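Local coordinates for neuraminidase (Bacteroides thetaiotaomicron, PDB 5MUL), which binds beta-D-glucuronic acid and, as a beta-propeller glycoside hydrolase, probably acts as a rhamnosidase, at residues A[96-99]-A[100-104]; A[238-241]-A[242-246]; A[260-263]-A[264-267]; A[389-392]-A[393-397]. All blocks are in the same frame, centred on the assembly; numbering follows the deposited sequence. Where two conformers were deposited one is given.

Contact 1 (A[96-99]-A[100-104]); sequences MVDG and EGYLH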
loop_
_atom_site.group_PDB
_atom_site.type_symbol
_atom_site.label_atom_id
_atom_site.label_comp_id
_atom_site.label_asym_id
_atom_site.label_seq_id
_atom_site.Cartn_x
_atom_site.Cartn_y
_atom_site.Cartn_z
ATOM N N MET A 96 5.252 2.007 11.266
ATOM C CA MET A 96 5.595 3.366 10.846
ATOM C C MET A 96 6.334 4.022 11.988
ATOM O O MET A 96 6.070 3.724 13.150
ATOM C CB MET A 96 4.360 4.183 10.486
ATOM C CG MET A 96 4.612 5.528 9.844
ATOM S SD MET A 96 5.638 5.515 8.375
ATOM C CE MET A 96 4.879 4.311 7.359
ATOM N N VAL A 97 7.221 4.936 11.671
ATOM C CA VAL A 97 7.946 5.686 12.692
ATOM C C VAL A 97 7.387 7.089 12.718
ATOM O O VAL A 97 7.175 7.671 11.653
ATOM C CB VAL A 97 9.460 5.703 12.389
ATOM C CG1 VAL A 97 10.206 6.473 13.463
ATOM C CG2 VAL A 97 10.022 4.297 12.252
ATOM N N ASP A 98 7.132 7.620 13.915
ATOM C CA ASP A 98 6.645 8.994 14.080
ATOM C C ASP A 98 7.774 10.030 14.110
ATOM O O ASP A 98 8.945 9.666 14.025
ATOM C CB ASP A 98 5.693 9.102 15.282
ATOM C CG ASP A 98 6.370 8.963 16.629
ATOM O OD1 ASP A 98 7.566 9.260 16.747
ATOM O OD2 ASP A 98 5.660 8.605 17.571
ATOM N N GLY A 99 7.433 11.307 14.268
ATOM C CA GLY A 99 8.437 12.376 14.212
ATOM C C GLY A 99 9.399 12.404 15.377
ATOM O O GLY A 99 10.418 13.109 15.315
ATOM N N GLU A 100 9.066 11.695 16.438
ATOM C CA GLU A 100 9.966 11.537 17.588
ATOM C C GLU A 100 10.822 10.273 17.483
ATOM O O GLU A 100 11.649 10.018 18.372
ATOM C CB GLU A 100 9.163 11.522 18.882
ATOM C CG GLU A 100 8.635 12.885 19.261
ATOM C CD GLU A 100 7.598 12.847 20.362
ATOM O OE1 GLU A 100 7.188 11.753 20.865
ATOM O OE2 GLU A 100 7.175 13.970 20.732
ATOM N N GLY A 101 10.639 9.459 16.443
ATOM C CA GLY A 101 11.409 8.231 16.269
ATOM C C GLY A 101 10.825 6.996 16.907
ATOM O O GLY A 101 11.491 5.948 16.919
ATOM N N TYR A 102 9.613 7.081 17.466
ATOM C CA TYR A 102 8.958 5.901 18.001
ATOM C C TYR A 102 8.401 5.042 16.863
ATOM O O TYR A 102 7.786 5.577 15.902
ATOM C CB TYR A 102 7.814 6.235 18.945
ATOM C CG TYR A 102 8.230 6.747 20.298
ATOM C CD1 TYR A 102 8.409 8.108 20.519
ATOM C CD2 TYR A 102 8.405 5.882 21.352
ATOM C CE1 TYR A 102 8.778 8.588 21.773
ATOM C CE2 TYR A 102 8.765 6.346 22.611
ATOM C CZ TYR A 102 8.945 7.693 22.807
ATOM O OH TYR A 102 9.317 8.137 24.061
ATOM N N LEU A 103 8.566 3.735 16.987
ATOM C CA LEU A 103 7.994 2.783 16.034
ATOM C C LEU A 103 6.607 2.424 16.532
ATOM O O LEU A 103 6.433 2.053 17.686
ATOM C CB LEU A 103 8.876 1.533 15.954
ATOM C CG LEU A 103 8.549 0.529 14.877
ATOM C CD1 LEU A 103 8.753 1.057 13.466
ATOM C CD2 LEU A 103 9.435 -0.687 15.140
ATOM N N HIS A 104 5.604 2.541 15.664
ATOM C CA HIS A 104 4.221 2.131 15.924
ATOM C C HIS A 104 3.986 0.887 15.093
ATOM O O HIS A 104 4.353 0.826 13.916
ATOM C CB HIS A 104 3.305 3.244 15.455
ATOM C CG HIS A 104 3.344 4.454 16.317
ATOM N ND1 HIS A 104 4.362 5.387 16.341
ATOM C CD2 HIS A 104 2.392 4.907 17.158
ATOM C CE1 HIS A 104 4.023 6.347 17.192
ATOM N NE2 HIS A 104 2.836 6.076 17.695
HETATM O O HOH W 1 5.398 9.593 20.100
#
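Asp98 reaches the amides of Glu100 and Tyr102 because its CG stands between its own backbone N and carbonyl carbon (chi1 71°), which folds the carboxylate back over the bend. Val97, with CG1 turned anti to the backbone N, lays that methyl against Gly101 and keeps CG2 for Leu103. The bend closes the beta hairpin of strands 92-97 and 103-108. It is a worked example of a type I turn, Asp98 to Gly101, followed by a G1 beta bulge: Gly101 N bonds to Asp98 O at 3.0 Å, and Asp98 N to Tyr102 O at 2.9 Å. Gly101 has a phi of 89°, where a CB would press on the preceding carbonyl oxygen.

One carboxylate oxygen accepts two of the bonds. OD1 of Asp98 accepts from Glu100 N at 2.9 Å, an Asx turn, and from Tyr102 N at 3.1 Å, the two donors arriving from opposite faces of the carboxylate plane. With an alanine here, both amides would probably lose their side-chain acceptor, and the water on Glu100 its link to this residue. Leu154 of strand 154-160 packs on Asp98, Met96 and His104, and Gly99 shares a backbone hydrogen bond with Gly152 of the glucuronate site.

On the other face of the hairpin, Val97 CG2 meets Leu103 CD1 at 3.7 Å. One water spans the two acidic residues by donating to both, 2.7 Å from Asp98 OD2 and 2.9 Å from Glu100 OE1.

Contact 2 (A[238-241]-A[242-246]); sequences WYKS and DGEQY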
loop_
_atom_site.group_PDB
_atom_site.type_symbol
_atom_site.label_atom_id
_atom_site.label_comp_id
_atom_site.label_asym_id
_atom_site.label_seq_id
_atom_site.Cartn_x
_atom_site.Cartn_y
_atom_site.Cartn_z
ATOM N N TRP A 238 -12.773 16.446 2.506
ATOM C CA TRP A 238 -12.395 15.657 1.371
ATOM C C TRP A 238 -12.864 16.336 0.097
ATOM O O TRP A 238 -13.955 16.951 0.053
ATOM C CB TRP A 238 -12.969 14.216 1.493
ATOM C CG TRP A 238 -12.308 13.532 2.629
ATOM C CD1 TRP A 238 -12.612 13.632 3.938
ATOM C CD2 TRP A 238 -11.138 12.706 2.546
ATOM N NE1 TRP A 238 -11.715 12.903 4.698
ATOM C CE2 TRP A 238 -10.794 12.337 3.856
ATOM C CE3 TRP A 238 -10.358 12.243 1.494
ATOM C CZ2 TRP A 238 -9.684 11.536 4.135
ATOM C CZ3 TRP A 238 -9.250 11.454 1.781
ATOM C CH2 TRP A 238 -8.944 11.101 3.087
ATOM N N TYR A 239 -12.066 16.184 -0.942
ATOM C CA TYR A 239 -12.286 16.785 -2.256
ATOM C C TYR A 239 -12.179 15.801 -3.372
ATOM O O TYR A 239 -11.437 14.808 -3.311
ATOM C CB TYR A 239 -11.250 17.895 -2.525
ATOM C CG TYR A 239 -11.500 19.134 -1.739
ATOM C CD1 TYR A 239 -11.073 19.278 -0.444
ATOM C CD2 TYR A 239 -12.233 20.183 -2.302
ATOM C CE1 TYR A 239 -11.333 20.412 0.293
ATOM C CE2 TYR A 239 -12.493 21.312 -1.577
ATOM C CZ TYR A 239 -12.055 21.445 -0.288
ATOM O OH TYR A 239 -12.320 22.600 0.414
ATOM N N LYS A 240 -12.853 16.104 -4.473
ATOM C CA LYS A 240 -12.618 15.506 -5.761
ATOM C C LYS A 240 -11.409 16.190 -6.415
ATOM O O LYS A 240 -11.031 17.325 -6.028
ATOM C CB LYS A 240 -13.858 15.676 -6.633
ATOM C CG LYS A 240 -15.077 15.011 -6.021
ATOM C CD LYS A 240 -16.298 15.029 -6.938
ATOM C CE LYS A 240 -17.428 14.247 -6.290
ATOM N NZ LYS A 240 -18.564 14.096 -7.254
ATOM N N SER A 241 -10.830 15.540 -7.426
ATOM C CA SER A 241 -9.653 16.092 -8.125
ATOM C C SER A 241 -9.933 17.425 -8.843
ATOM O O SER A 241 -8.982 18.155 -9.155
ATOM C CB SER A 241 -9.111 15.116 -9.155
ATOM O OG SER A 241 -9.985 15.001 -10.264
ATOM N N ASP A 242 -11.203 17.734 -9.114
ATOM C CA ASP A 242 -11.603 18.965 -9.813
ATOM C C ASP A 242 -11.854 20.111 -8.845
ATOM O O ASP A 242 -12.309 21.186 -9.256
ATOM C CB ASP A 242 -12.840 18.668 -10.698
ATOM C CG ASP A 242 -14.093 18.301 -9.895
ATOM O OD1 ASP A 242 -14.080 18.399 -8.658
ATOM O OD2 ASP A 242 -15.115 17.901 -10.523
ATOM N N GLY A 243 -11.584 19.927 -7.554
ATOM C CA GLY A 243 -11.787 20.955 -6.551
ATOM C C GLY A 243 -13.173 21.022 -5.896
ATOM O O GLY A 243 -13.381 21.839 -5.018
ATOM N N GLU A 244 -14.096 20.155 -6.290
ATOM C CA GLU A 244 -15.408 20.072 -5.640
ATOM C C GLU A 244 -15.233 19.393 -4.282
ATOM O O GLU A 244 -14.592 18.336 -4.184
ATOM C CB GLU A 244 -16.392 19.288 -6.515
ATOM C CG GLU A 244 -17.831 19.157 -5.970
ATOM C CD GLU A 244 -18.747 18.349 -6.893
ATOM O OE1 GLU A 244 -19.015 18.843 -8.010
ATOM O OE2 GLU A 244 -19.204 17.236 -6.527
ATOM N N GLN A 245 -15.799 19.971 -3.246
ATOM C CA GLN A 245 -15.756 19.430 -1.901
ATOM C C GLN A 245 -16.827 18.374 -1.768
ATOM O O GLN A 245 -17.968 18.560 -2.199
ATOM C CB GLN A 245 -15.993 20.535 -0.874
ATOM C CG GLN A 245 -15.767 20.141 0.565
ATOM C CD GLN A 245 -16.015 21.322 1.499
ATOM O OE1 GLN A 245 -15.315 22.303 1.422
ATOM N NE2 GLN A 245 -17.010 21.237 2.358
ATOM N N TYR A 246 -16.490 17.247 -1.158
ATOM C CA TYR A 246 -17.478 16.209 -0.832
ATOM C C TYR A 246 -18.283 16.626 0.373
ATOM O O TYR A 246 -17.761 17.190 1.318
ATOM C CB TYR A 246 -16.753 14.900 -0.477
ATOM C CG TYR A 246 -16.280 14.085 -1.592
ATOM C CD1 TYR A 246 -17.164 13.330 -2.336
ATOM C CD2 TYR A 246 -14.910 13.980 -1.875
ATOM C CE1 TYR A 246 -16.749 12.473 -3.323
ATOM C CE2 TYR A 246 -14.475 13.148 -2.882
ATOM C CZ TYR A 246 -15.383 12.360 -3.593
ATOM O OH TYR A 246 -14.984 11.482 -4.565
HETATM O O HOH W 2 -15.606 16.783 3.125
#
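Lys240 runs its extended chain across Tyr246 and alongside Glu244. CB sits 3.4 Å from Asp242 OD1. CG lies over a face of the Tyr246 ring, offset toward the rim, in a CH-pi contact 3.9 Å from the centroid. CD passes the carboxylate of Glu244, and CE is wedged between that group and the ring, 3.5 Å from Tyr246 CE1. NZ ends in a salt bridge to Glu244 OE2, weak as a hydrogen bond at 3.3 Å, and also bonds to the carbonyl of Asn254.

The backbone beneath reverses tightly in the loop between strands 223-231 and 256-259 of the propeller: a type I turn from Lys240 to Gly243, closed by Gly243 N to Lys240 O at 3.1 Å and flanked by Lys240 N to Glu244 O at 2.8 Å. An Asx turn overlaps its end, Asp242 OD1 taking Glu244 N at 2.9 Å on its anti side, 30° out of the carboxylate plane. Tyr239 and Gln245 form a single bridge, with Gln245 CG over a face of the Tyr239 ring. Tyr246 OH bonds to the backbones of Tyr228 and Glu256, and its N to Trp238 O at 2.8 Å.

Contact 3 (A[260-263]-A[264-267]); sequences RIPQ and NSEL
Ser265 and Pro262 make the tight half of this bend. The serine hydroxyl donates to Pro262 O over only 2.6 Å, arriving 42° above the carbonyl plane, and the same OG rests 3.5 Å from Pro262 CG. Its position follows from chi1 of -60°, which sets OG beside the backbone N and directs it back at the proline. Ile261 closes the buried side: its CG2 touches Ser265 CB at 3.7 Å, while its CD1 meets Leu267 CD1 at 4.1 Å, the two aliphatic side chains crossing at about a right angle. Replacing the serine with an alanine would probably leave Pro262 O without its side-chain donor and the bend freer to shift. A water lies inside the bend, accepting from Ser265 N at 2.9 Å and more weakly from Leu267 N.

The solvent side is held more loosely, through another water. It joins the polar ends of Gln263 and Asn264, donating to Gln263 OE1 at 2.7 Å and to Asn264 OD1 at 2.9 Å. Asn264, exposed, has a positive phi of 63°, as does Glu266, within a stretch that has no regular helix or strand.

The segment links two four-stranded propeller sheets, following strand 256-259 and leading to strand 272-275. Asp225 and Asn223 of strand 223-231 bond to the backbones of Ile261 and Leu267, and both of those side chains pack on Trp287 of strand 281-287.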
loop_
_atom_site.group_PDB
_atom_site.type_symbol
_atom_site.label_atom_id
_atom_site.label_comp_id
_atom_site.label_asym_id
_atom_site.label_seq_id
_atom_site.Cartn_x
_atom_site.Cartn_y
_atom_site.Cartn_z
ATOM N N ARG A 260 -14.520 4.304 -15.040
ATOM C CA ARG A 260 -15.662 3.398 -15.022
ATOM C C ARG A 260 -15.209 2.063 -15.583
ATOM O O ARG A 260 -14.750 2.001 -16.714
ATOM C CB ARG A 260 -16.813 3.957 -15.866
ATOM C CG ARG A 260 -17.362 5.286 -15.356
ATOM C CD ARG A 260 -18.183 5.119 -14.086
ATOM N NE ARG A 260 -18.877 6.348 -13.693
ATOM C CZ ARG A 260 -19.933 6.391 -12.882
ATOM N NH1 ARG A 260 -20.440 5.283 -12.375
ATOM N NH2 ARG A 260 -20.491 7.549 -12.579
ATOM N N ILE A 261 -15.302 1.004 -14.774
ATOM C CA ILE A 261 -14.847 -0.321 -15.140
ATOM C C ILE A 261 -15.929 -1.286 -14.678
ATOM O O ILE A 261 -16.176 -1.447 -13.482
ATOM C CB ILE A 261 -13.492 -0.685 -14.466
ATOM C CG1 ILE A 261 -12.424 0.375 -14.760
ATOM C CG2 ILE A 261 -13.035 -2.083 -14.883
ATOM C CD1 ILE A 261 -11.367 0.511 -13.677
ATOM N N PRO A 262 -16.604 -1.953 -15.629
ATOM C CA PRO A 262 -17.755 -2.733 -15.182
ATOM C C PRO A 262 -17.370 -4.002 -14.461
ATOM O O PRO A 262 -16.195 -4.421 -14.490
ATOM C CB PRO A 262 -18.485 -3.055 -16.496
ATOM C CG PRO A 262 -17.446 -3.016 -17.540
ATOM C CD PRO A 262 -16.432 -1.991 -17.095
ATOM N N GLN A 263 -18.345 -4.632 -13.824
ATOM C CA GLN A 263 -18.160 -5.963 -13.296
ATOM C C GLN A 263 -17.733 -6.936 -14.404
ATOM O O GLN A 263 -17.926 -6.650 -15.599
ATOM C CB GLN A 263 -19.454 -6.460 -12.629
ATOM C CG GLN A 263 -19.879 -5.629 -11.425
ATOM C CD GLN A 263 -21.172 -6.123 -10.807
ATOM O OE1 GLN A 263 -21.327 -7.319 -10.556
ATOM N NE2 GLN A 263 -22.080 -5.205 -10.538
ATOM N N ASN A 264 -17.121 -8.044 -13.997
ATOM C CA ASN A 264 -16.640 -9.082 -14.897
ATOM C C ASN A 264 -15.543 -8.578 -15.844
ATOM O O ASN A 264 -15.428 -9.037 -16.975
ATOM C CB ASN A 264 -17.813 -9.742 -15.679
ATOM C CG ASN A 264 -18.852 -10.351 -14.748
ATOM O OD1 ASN A 264 -19.932 -9.794 -14.557
ATOM N ND2 ASN A 264 -18.494 -11.461 -14.108
ATOM N N SER A 265 -14.738 -7.621 -15.368
ATOM C CA SER A 265 -13.594 -7.097 -16.119
ATOM C C SER A 265 -12.250 -7.584 -15.578
ATOM O O SER A 265 -11.204 -7.046 -15.981
ATOM C CB SER A 265 -13.579 -5.577 -16.072
ATOM O OG SER A 265 -14.770 -5.021 -16.629
ATOM N N GLU A 266 -12.252 -8.554 -14.676
ATOM C CA GLU A 266 -11.025 -9.038 -14.047
ATOM C C GLU A 266 -10.296 -7.896 -13.306
ATOM O O GLU A 266 -9.061 -7.925 -13.181
ATOM C CB GLU A 266 -10.095 -9.721 -15.075
ATOM C CG GLU A 266 -10.824 -10.752 -15.964
ATOM C CD GLU A 266 -11.466 -11.881 -15.182
ATOM O OE1 GLU A 266 -11.197 -12.049 -13.984
ATOM O OE2 GLU A 266 -12.199 -12.686 -15.776
ATOM N N LEU A 267 -11.063 -6.925 -12.798
ATOM C CA LEU A 267 -10.554 -5.836 -11.980
ATOM C C LEU A 267 -10.246 -6.389 -10.600
ATOM O O LEU A 267 -11.083 -7.029 -9.956
ATOM C CB LEU A 267 -11.596 -4.743 -11.839
ATOM C CG LEU A 267 -11.221 -3.506 -11.007
ATOM C CD1 LEU A 267 -10.047 -2.736 -11.599
ATOM C CD2 LEU A 267 -12.430 -2.576 -10.837
HETATM O O HOH W 3 -14.382 -6.726 -12.618
HETATM O O HOH W 4 -21.769 -9.250 -12.380
#

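Contact 4 (A[389-392]-A[393-397]); sequences ELWK and KQRKL. With BDP (beta-D-glucopyranuronic acid), chain B.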
loop_
_atom_site.group_PDB
_atom_site.type_symbol
_atom_site.label_atom_id
_atom_site.label_comp_id
_atom_site.label_asym_id
_atom_site.label_seq_id
_atom_site.Cartn_x
_atom_site.Cartn_y
_atom_site.Cartn_z
ATOM N N GLU A 389 8.746 5.760 2.306
ATOM C CA GLU A 389 9.398 6.935 2.798
ATOM C C GLU A 389 10.773 7.134 2.183
ATOM O O GLU A 389 11.187 8.262 1.921
ATOM C CB GLU A 389 9.434 6.911 4.323
ATOM C CG GLU A 389 8.029 6.860 4.916
ATOM C CD GLU A 389 7.178 8.001 4.382
ATOM O OE1 GLU A 389 7.553 9.141 4.662
ATOM O OE2 GLU A 389 6.165 7.729 3.677
ATOM N N LEU A 390 11.490 6.028 1.961
ATOM C CA LEU A 390 12.782 6.129 1.319
ATOM C C LEU A 390 12.656 6.765 -0.068
ATOM O O LEU A 390 13.504 7.595 -0.452
ATOM C CB LEU A 390 13.453 4.767 1.254
ATOM C CG LEU A 390 14.872 4.809 0.670
ATOM C CD1 LEU A 390 15.860 5.599 1.523
ATOM C CD2 LEU A 390 15.344 3.390 0.448
ATOM N N TRP A 391 11.625 6.410 -0.839
ATOM C CA TRP A 391 11.413 7.034 -2.143
ATOM C C TRP A 391 11.104 8.513 -2.007
ATOM O O TRP A 391 11.715 9.365 -2.674
ATOM C CB TRP A 391 10.274 6.367 -2.925
ATOM C CG TRP A 391 10.121 7.008 -4.268
ATOM C CD1 TRP A 391 9.182 7.928 -4.634
ATOM C CD2 TRP A 391 11.007 6.865 -5.385
ATOM N NE1 TRP A 391 9.404 8.317 -5.936
ATOM C CE2 TRP A 391 10.536 7.715 -6.401
ATOM C CE3 TRP A 391 12.174 6.108 -5.613
ATOM C CZ2 TRP A 391 11.136 7.765 -7.644
ATOM C CZ3 TRP A 391 12.769 6.155 -6.850
ATOM C CH2 TRP A 391 12.271 7.002 -7.840
ATOM N N LYS A 392 10.218 8.860 -1.084
ATOM C CA LYS A 392 9.887 10.289 -0.936
ATOM C C LYS A 392 11.077 11.137 -0.519
ATOM O O LYS A 392 11.227 12.265 -0.985
ATOM C CB LYS A 392 8.850 10.483 0.131
ATOM C CG LYS A 392 7.507 9.942 -0.215
ATOM C CD LYS A 392 6.697 10.058 1.061
ATOM C CE LYS A 392 5.380 9.411 0.955
ATOM N NZ LYS A 392 4.656 9.645 2.257
ATOM N N LYS A 393 11.887 10.619 0.403
ATOM C CA LYS A 393 12.976 11.404 1.002
ATOM C C LYS A 393 14.246 11.367 0.194
ATOM O O LYS A 393 14.960 12.378 0.169
ATOM C CB LYS A 393 13.274 10.945 2.438
ATOM C CG LYS A 393 12.159 11.195 3.438
ATOM C CD LYS A 393 11.768 12.663 3.571
ATOM C CE LYS A 393 10.758 12.856 4.706
ATOM N NZ LYS A 393 10.627 14.291 5.083
ATOM N N GLN A 394 14.562 10.240 -0.448
ATOM C CA GLN A 394 15.875 10.049 -1.105
ATOM C C GLN A 394 15.807 9.602 -2.561
ATOM O O GLN A 394 16.836 9.430 -3.224
ATOM C CB GLN A 394 16.706 9.044 -0.293
ATOM C CG GLN A 394 16.904 9.425 1.173
ATOM C CD GLN A 394 17.996 8.658 1.897
ATOM O OE1 GLN A 394 18.980 8.243 1.301
ATOM N NE2 GLN A 394 17.814 8.469 3.197
ATOM N N ARG A 395 14.595 9.398 -3.108
ATOM C CA ARG A 395 14.443 8.854 -4.443
ATOM C C ARG A 395 15.262 7.593 -4.654
ATOM O O ARG A 395 15.881 7.411 -5.688
ATOM C CB ARG A 395 14.766 9.922 -5.529
ATOM C CG ARG A 395 13.824 11.112 -5.488
ATOM C CD ARG A 395 12.425 10.749 -5.957
ATOM N NE ARG A 395 11.637 11.970 -6.083
ATOM C CZ ARG A 395 10.790 12.443 -5.171
ATOM N NH1 ARG A 395 10.153 13.591 -5.392
ATOM N NH2 ARG A 395 10.530 11.770 -4.061
ATOM N N LYS A 396 15.220 6.698 -3.667
ATOM C CA LYS A 396 15.787 5.372 -3.788
ATOM C C LYS A 396 14.653 4.396 -3.639
ATOM O O LYS A 396 13.830 4.543 -2.720
ATOM C CB LYS A 396 16.835 5.101 -2.708
ATOM C CG LYS A 396 18.066 6.005 -2.787
ATOM C CD LYS A 396 19.051 5.709 -1.666
ATOM C CE LYS A 396 20.340 6.495 -1.836
ATOM N NZ LYS A 396 20.864 6.930 -0.511
ATOM N N LEU A 397 14.607 3.404 -4.520
ATOM C CA LEU A 397 13.585 2.372 -4.556
ATOM C C LEU A 397 14.159 1.131 -3.892
ATOM O O LEU A 397 15.152 0.539 -4.377
ATOM C CB LEU A 397 13.168 2.052 -6.001
ATOM C CG LEU A 397 12.137 0.950 -6.145
ATOM C CD1 LEU A 397 10.866 1.262 -5.362
ATOM C CD2 LEU A 397 11.834 0.732 -7.623
HETATM C C1 BDP B . 4.266 13.782 5.179
HETATM C C2 BDP B . 5.161 13.124 4.139
HETATM C C3 BDP B . 6.191 12.265 4.870
HETATM C C4 BDP B . 6.894 13.078 5.968
HETATM C C5 BDP B . 5.885 13.683 6.921
HETATM C C6 BDP B . 6.543 14.481 8.013
HETATM O O2 BDP B . 4.412 12.282 3.245
HETATM O O3 BDP B . 7.115 11.731 3.929
HETATM O O4 BDP B . 7.769 12.219 6.693
HETATM O O5 BDP B . 5.052 14.529 6.137
HETATM O O6A BDP B . 6.974 15.623 7.739
HETATM O O1 BDP B . 3.388 14.689 4.511
HETATM O O6B BDP B . 6.637 13.977 9.152
HETATM O O HOH W 5 13.240 13.778 -2.434
#
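Trp391 and Arg395 carry the packing at the end of the short helix 388-394. Arg395 leaves the helix with positive phi, and its side chain, bent at chi2 (-70°), folds back so that CD lies over a face of the indole. This CH-pi contact is 4.0 Å from CD to the centroid of the six-membered ring, with the guanidinium plane 19° from that of the indole. Separately, away from the indole, Leu390 CD1 rests 3.7 Å from Gln394 CD.

Among the hydrogen bonds, Lys393 N to Glu389 O at 2.9 Å is a regular helical one. Trp391 O, by contrast, is gripped twice by one residue, from opposite faces of its plane: Arg395 N at 2.9 Å and Arg395 NH2 at 3.0 Å. The guanidinium is also paired with Glu339 and Glu204, which fixes its rotation.

Charged and sugar-binding contacts occupy another side of the helix. Lys392 NZ forms a salt bridge with Glu389, its hydrogen bond to OE2 (2.8 Å) using the syn lone pair, and donates to glucuronate O2 at 2.8 Å and to Val202 O. Glu389 OE1 accepts from O3 of the sugar at 2.7 Å.

Around this helix, Pro148 of strand 144-148 touches both Glu389 and Lys392, Leu390 packs on Thr47 of strand 45-48, and Val337 of strand 335-339 supports Trp391 and Leu397.

How the contacts relate
Contacts 1 and 4 flank the glucuronate pocket from different parts of the chain. Their nearest atoms are about 4 Å apart and their centres 17 Å, with the side chain of Met96 about 4 Å from that of Glu389. Contact 4 supplies sugar-binding residues directly, whereas contact 1 approaches from its turn, the nearest atoms of Gly99 and the ligand about 6 Å apart. Contact 2 is more distant, its Trp238 side chain about 13 Å from the sugar. Contact 3 lies away from the site, on the opposite side of the chain's centre from contacts 1 and 4; its centre is 39 Å from that of contact 1, though its nearest atoms come within about 9 Å of contact 2.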